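Local coordinates for variable region-containing chitin-binding protein 3 (Branchiostoma floridae, PDB 1XT5), which probably binds chitin as a full-length protein, of which this chain is the first immune-type domain, an immunoglobulin fold of the V-set, at residues V22-S27 with G105-Q110; T51-G56 with P92-T97. All coordinates share one frame; numbering follows the deposited sequence. Where two conformers were deposited one is given.

Contact 1: V22-S27 with G105-Q110; sequences VELPCS and GRYWCQ
Y107 and C109 face L24 and C26 across the core of a V-set immunoglobulin sandwich, where the two sheets are joined by the disulfide that marks this fold. The two segments run in the same direction on opposite sheets, and they meet through alternate, inward-pointing side chains.

Along 105-110 the first residue to make contact is Y107. CD2 of L24, in the conformer described, approaches the root of its side chain, 3.5 Å from Y107 CB and 3.6 Å from Y107 CG. The methyl reaches the ring obliquely at its attached end. CG anti to the carbonyl carbon (chi1 -70°) sets the ring of Y107 back beside the backbone N, toward the residues before it, where OH hydrogen-bonds to the backbone O of D103. That bond makes it the tyrosine corner of the D-x-G-x-Y-x-C signature, tying the ring to the turn that precedes its strand.

Two residues on, C109 closes the span. C26 and C109 adopt the same first torsion, SG anti to N (chi1 near 180° in both), which extends each sulfur into the interior beside W41 of strand 38-44. There the CA atoms of C26 and C109 are 6.5 Å apart, against 8.2 Å for L24 and Y107. C26 SG and C109 SG bond at 2.0 Å, with a left-handed twist of -82° about the S-S bond.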
# COMPACT_ATOMS: atom_id res chain seq x y z
N VAL A 22 -8.06 -3.38 -10.99
CA VAL A 22 -8.30 -2.11 -10.37
C VAL A 22 -7.00 -1.57 -9.78
O VAL A 22 -6.13 -2.32 -9.37
CB VAL A 22 -9.41 -2.21 -9.29
CG1 VAL A 22 -8.95 -3.08 -8.13
CG2 VAL A 22 -9.99 -0.90 -8.85
N GLU A 23 -6.91 -0.23 -9.68
CA GLU A 23 -5.83 0.41 -8.99
C GLU A 23 -6.34 1.28 -7.82
O GLU A 23 -7.36 1.97 -7.97
CB GLU A 23 -4.98 1.21 -9.95
CG GLU A 23 -4.30 0.30 -11.01
CD GLU A 23 -3.18 0.83 -11.83
OE1 GLU A 23 -2.82 1.99 -11.58
OE2 GLU A 23 -2.72 0.04 -12.66
N LEU A 24 -5.62 1.22 -6.73
CA LEU A 24 -5.97 1.94 -5.51
C LEU A 24 -4.84 2.96 -5.29
O LEU A 24 -3.75 2.57 -4.87
CB LEU A 24 -6.09 1.06 -4.29
CG LEU A 24 -7.22 0.03 -4.40
CD1 LEU A 24 -7.14 -1.09 -5.36
CD2 LEU A 24 -7.39 -0.70 -3.04
N PRO A 25 -5.03 4.23 -5.65
CA PRO A 25 -3.92 5.18 -5.57
C PRO A 25 -3.42 5.44 -4.16
O PRO A 25 -4.17 5.50 -3.19
CB PRO A 25 -4.52 6.45 -6.22
CG PRO A 25 -5.57 5.93 -7.13
CD PRO A 25 -6.20 4.83 -6.34
N CYS A 26 -2.12 5.69 -4.07
CA CYS A 26 -1.52 6.09 -2.82
C CYS A 26 -0.24 6.87 -3.10
O CYS A 26 0.50 6.50 -4.01
CB CYS A 26 -1.19 4.86 -1.98
SG CYS A 26 -0.51 5.31 -0.34
N SER A 27 -0.02 7.93 -2.32
CA SER A 27 1.20 8.69 -2.40
C SER A 27 1.70 8.95 -0.96
O SER A 27 0.96 8.80 0.00
CB SER A 27 1.03 10.03 -3.10
OG SER A 27 0.22 10.92 -2.32
N GLY A 105 -13.91 -4.35 0.11
CA GLY A 105 -13.54 -4.06 1.47
C GLY A 105 -12.70 -2.82 1.56
O GLY A 105 -12.82 -1.90 0.72
N ARG A 106 -11.85 -2.79 2.57
CA ARG A 106 -11.09 -1.61 2.92
C ARG A 106 -9.59 -1.91 2.88
O ARG A 106 -9.13 -2.82 3.58
CB ARG A 106 -11.49 -1.10 4.29
CG ARG A 106 -10.85 0.24 4.66
CD ARG A 106 -11.48 0.87 5.87
NE ARG A 106 -12.90 1.13 5.70
CZ ARG A 106 -13.45 2.20 5.19
NH1 ARG A 106 -12.70 3.17 4.69
NH2 ARG A 106 -14.76 2.33 5.13
N TYR A 107 -8.85 -1.18 2.08
CA TYR A 107 -7.45 -1.39 1.84
C TYR A 107 -6.66 -0.21 2.38
O TYR A 107 -6.84 0.93 1.94
CB TYR A 107 -7.19 -1.57 0.34
CG TYR A 107 -7.73 -2.85 -0.21
CD1 TYR A 107 -9.05 -3.02 -0.51
CD2 TYR A 107 -6.89 -3.95 -0.43
CE1 TYR A 107 -9.56 -4.21 -0.99
CE2 TYR A 107 -7.34 -5.15 -0.92
CZ TYR A 107 -8.71 -5.27 -1.22
OH TYR A 107 -9.16 -6.46 -1.71
N TRP A 108 -5.78 -0.47 3.32
CA TRP A 108 -4.95 0.55 3.94
C TRP A 108 -3.60 0.60 3.24
O TRP A 108 -2.90 -0.41 3.16
CB TRP A 108 -4.73 0.21 5.43
CG TRP A 108 -6.00 0.31 6.19
CD1 TRP A 108 -6.95 -0.68 6.35
CD2 TRP A 108 -6.49 1.46 6.87
NE1 TRP A 108 -8.00 -0.20 7.08
CE2 TRP A 108 -7.76 1.09 7.42
CE3 TRP A 108 -6.05 2.73 7.07
CZ2 TRP A 108 -8.51 1.99 8.15
CZ3 TRP A 108 -6.79 3.62 7.79
CH2 TRP A 108 -8.03 3.25 8.33
N CYS A 109 -3.25 1.81 2.78
CA CYS A 109 -1.90 2.12 2.31
C CYS A 109 -1.15 2.69 3.51
O CYS A 109 -1.46 3.77 3.97
CB CYS A 109 -1.98 3.13 1.19
SG CYS A 109 -0.32 3.49 0.55
N GLN A 110 -0.21 1.92 4.02
CA GLN A 110 0.59 2.28 5.17
C GLN A 110 2.03 2.46 4.69
O GLN A 110 2.59 1.59 4.02
CB GLN A 110 0.51 1.19 6.23
CG GLN A 110 1.37 1.50 7.45
CD GLN A 110 1.21 0.41 8.45
OE1 GLN A 110 0.24 0.36 9.18
NE2 GLN A 110 2.11 -0.55 8.43

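Contact 2: T51-G56 with P92-T97; sequences TKVFKG and PTLRLT
A classic beta bulge in strand 50-58 puts two successive residues, V53 and F54, over the sandwich core, and L94 of the opposite sheet rises to meet both. In a regular strand neighbouring side chains alternate between the two faces. Here V53 and F54 both lie across from W41 of strand 38-44, the backbone of V53 is turned to phi/psi of -104/-53°, and both side chains set out toward 92-97.

The contact is wholly apolar and depends on the fork of L94. Its CB leaves the backbone at an angle to the other segment, but with CG anti to N (chi1 177°) the side chain extends so that its end comes nearer. CD2 of L94 then lies 4.2 Å from V53 CG1, a methyl-to-methyl approach, while CD1 of L94 lies 4.4 Å from F54 CB. One leucine thus touches both members of the bulge, a methyl to each. Both distances are those of easy van der Waals packing, without strain.

F54 offers L94 its CB and not its ring. Its CG, also anti to N, carries the ring along its own strand toward G56, where F54 CE2 is 3.9 Å from G56 CA.

Other parts of the core join this meeting. W41 of the adjoining strand 38-44 takes part: L94 packs on its side chain, and its NE1 donates a hydrogen bond to the carbonyl O of P92. Strand 84-86, the edge neighbour of strand 94-96, contributes A84 against V53 and V86 against F54, while F80, from a loop, also packs against V53.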
# COMPACT_ATOMS: atom_id res chain seq x y z
N THR A 51 -5.49 -8.24 7.16
CA THR A 51 -4.68 -9.27 6.55
C THR A 51 -3.75 -8.62 5.52
O THR A 51 -4.06 -7.60 4.88
CB THR A 51 -5.53 -10.39 5.94
OG1 THR A 51 -4.72 -11.54 5.69
CG2 THR A 51 -6.18 -9.96 4.67
N LYS A 52 -2.55 -9.18 5.35
CA LYS A 52 -1.57 -8.63 4.43
C LYS A 52 -1.97 -8.82 3.01
O LYS A 52 -2.30 -9.93 2.57
CB LYS A 52 -0.19 -9.29 4.69
CG LYS A 52 0.40 -8.92 6.02
CD LYS A 52 1.64 -9.80 6.25
CE LYS A 52 2.85 -9.23 5.54
NZ LYS A 52 4.14 -9.73 6.09
N VAL A 53 -1.82 -7.75 2.21
CA VAL A 53 -1.99 -7.80 0.75
C VAL A 53 -0.61 -7.77 0.06
O VAL A 53 -0.29 -8.59 -0.78
CB VAL A 53 -2.90 -6.69 0.26
CG1 VAL A 53 -3.02 -6.70 -1.23
CG2 VAL A 53 -4.26 -6.80 0.96
N PHE A 54 0.18 -6.78 0.43
CA PHE A 54 1.44 -6.47 -0.19
C PHE A 54 2.36 -5.86 0.85
O PHE A 54 1.91 -5.07 1.68
CB PHE A 54 1.24 -5.52 -1.37
CG PHE A 54 2.53 -5.07 -2.05
CD1 PHE A 54 3.00 -5.79 -3.15
CD2 PHE A 54 3.24 -3.98 -1.59
CE1 PHE A 54 4.20 -5.40 -3.75
CE2 PHE A 54 4.46 -3.61 -2.16
CZ PHE A 54 4.88 -4.34 -3.25
N LYS A 55 3.65 -6.13 0.72
CA LYS A 55 4.67 -5.42 1.47
C LYS A 55 5.88 -5.20 0.54
O LYS A 55 6.21 -6.09 -0.26
CB LYS A 55 5.09 -6.14 2.75
CG LYS A 55 5.93 -5.38 3.76
CD LYS A 55 6.21 -6.17 5.02
CE LYS A 55 7.05 -5.42 6.01
NZ LYS A 55 7.29 -6.23 7.25
N GLY A 56 6.55 -4.08 0.68
CA GLY A 56 7.75 -3.86 -0.07
C GLY A 56 8.58 -2.72 0.45
O GLY A 56 8.10 -1.86 1.19
N PRO A 92 3.13 4.49 -4.13
CA PRO A 92 2.79 3.08 -4.02
C PRO A 92 1.34 2.70 -4.27
O PRO A 92 0.77 1.82 -3.58
CB PRO A 92 3.24 2.75 -2.59
CG PRO A 92 2.98 4.04 -1.84
CD PRO A 92 3.44 5.09 -2.81
N THR A 93 0.74 3.20 -5.34
CA THR A 93 -0.52 2.71 -5.84
C THR A 93 -0.48 1.21 -6.01
O THR A 93 0.47 0.65 -6.58
CB THR A 93 -0.79 3.38 -7.19
OG1 THR A 93 -0.92 4.76 -6.92
CG2 THR A 93 -1.98 2.80 -7.93
N LEU A 94 -1.53 0.56 -5.50
CA LEU A 94 -1.72 -0.88 -5.60
C LEU A 94 -2.53 -1.23 -6.85
O LEU A 94 -3.56 -0.62 -7.09
CB LEU A 94 -2.50 -1.34 -4.38
CG LEU A 94 -2.86 -2.85 -4.33
CD1 LEU A 94 -1.61 -3.69 -4.13
CD2 LEU A 94 -3.85 -3.09 -3.21
N ARG A 95 -2.07 -2.23 -7.59
CA ARG A 95 -2.81 -2.83 -8.70
C ARG A 95 -3.24 -4.23 -8.26
O ARG A 95 -2.41 -5.03 -7.82
CB ARG A 95 -1.93 -2.91 -9.94
CG ARG A 95 -2.63 -3.48 -11.16
CD ARG A 95 -1.74 -3.41 -12.38
NE ARG A 95 -2.19 -3.90 -13.66
CZ ARG A 95 -1.96 -5.15 -14.06
NH1 ARG A 95 -1.34 -6.08 -13.34
NH2 ARG A 95 -2.43 -5.47 -15.27
N LEU A 96 -4.52 -4.53 -8.40
CA LEU A 96 -5.09 -5.84 -8.08
C LEU A 96 -5.75 -6.39 -9.30
O LEU A 96 -6.65 -5.74 -9.90
CB LEU A 96 -6.00 -5.69 -6.89
CG LEU A 96 -6.50 -7.00 -6.33
CD1 LEU A 96 -5.38 -7.84 -5.74
CD2 LEU A 96 -7.59 -6.71 -5.30
N THR A 97 -5.33 -7.57 -9.75
CA THR A 97 -5.93 -8.20 -10.96
C THR A 97 -6.91 -9.30 -10.53
O THR A 97 -6.92 -9.75 -9.38
CB THR A 97 -4.87 -8.82 -11.86
OG1 THR A 97 -4.20 -9.84 -11.12
CG2 THR A 97 -3.86 -7.81 -12.25

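In the fold
After strands 4-8 and 13-17, the chain runs through strand 22-31 of the four-stranded sheet, then crosses to strands 38-44 and 50-58 of the other. Strand 94-96 brings it back beside 22-31, so contact 2 closes a loop nested within the larger one that contact 1 closes when strand 105-112 is reached. Both contacts bridge the same two sheets, with centres about 8 Å apart. They are joined directly within the four-stranded sheet, where L24 N to L94 O (2.8 Å) and L96 N to V22 O (2.9 Å) are probable hydrogen bonds. W41, touched by L24, C26, C109 and L94, links them through the core.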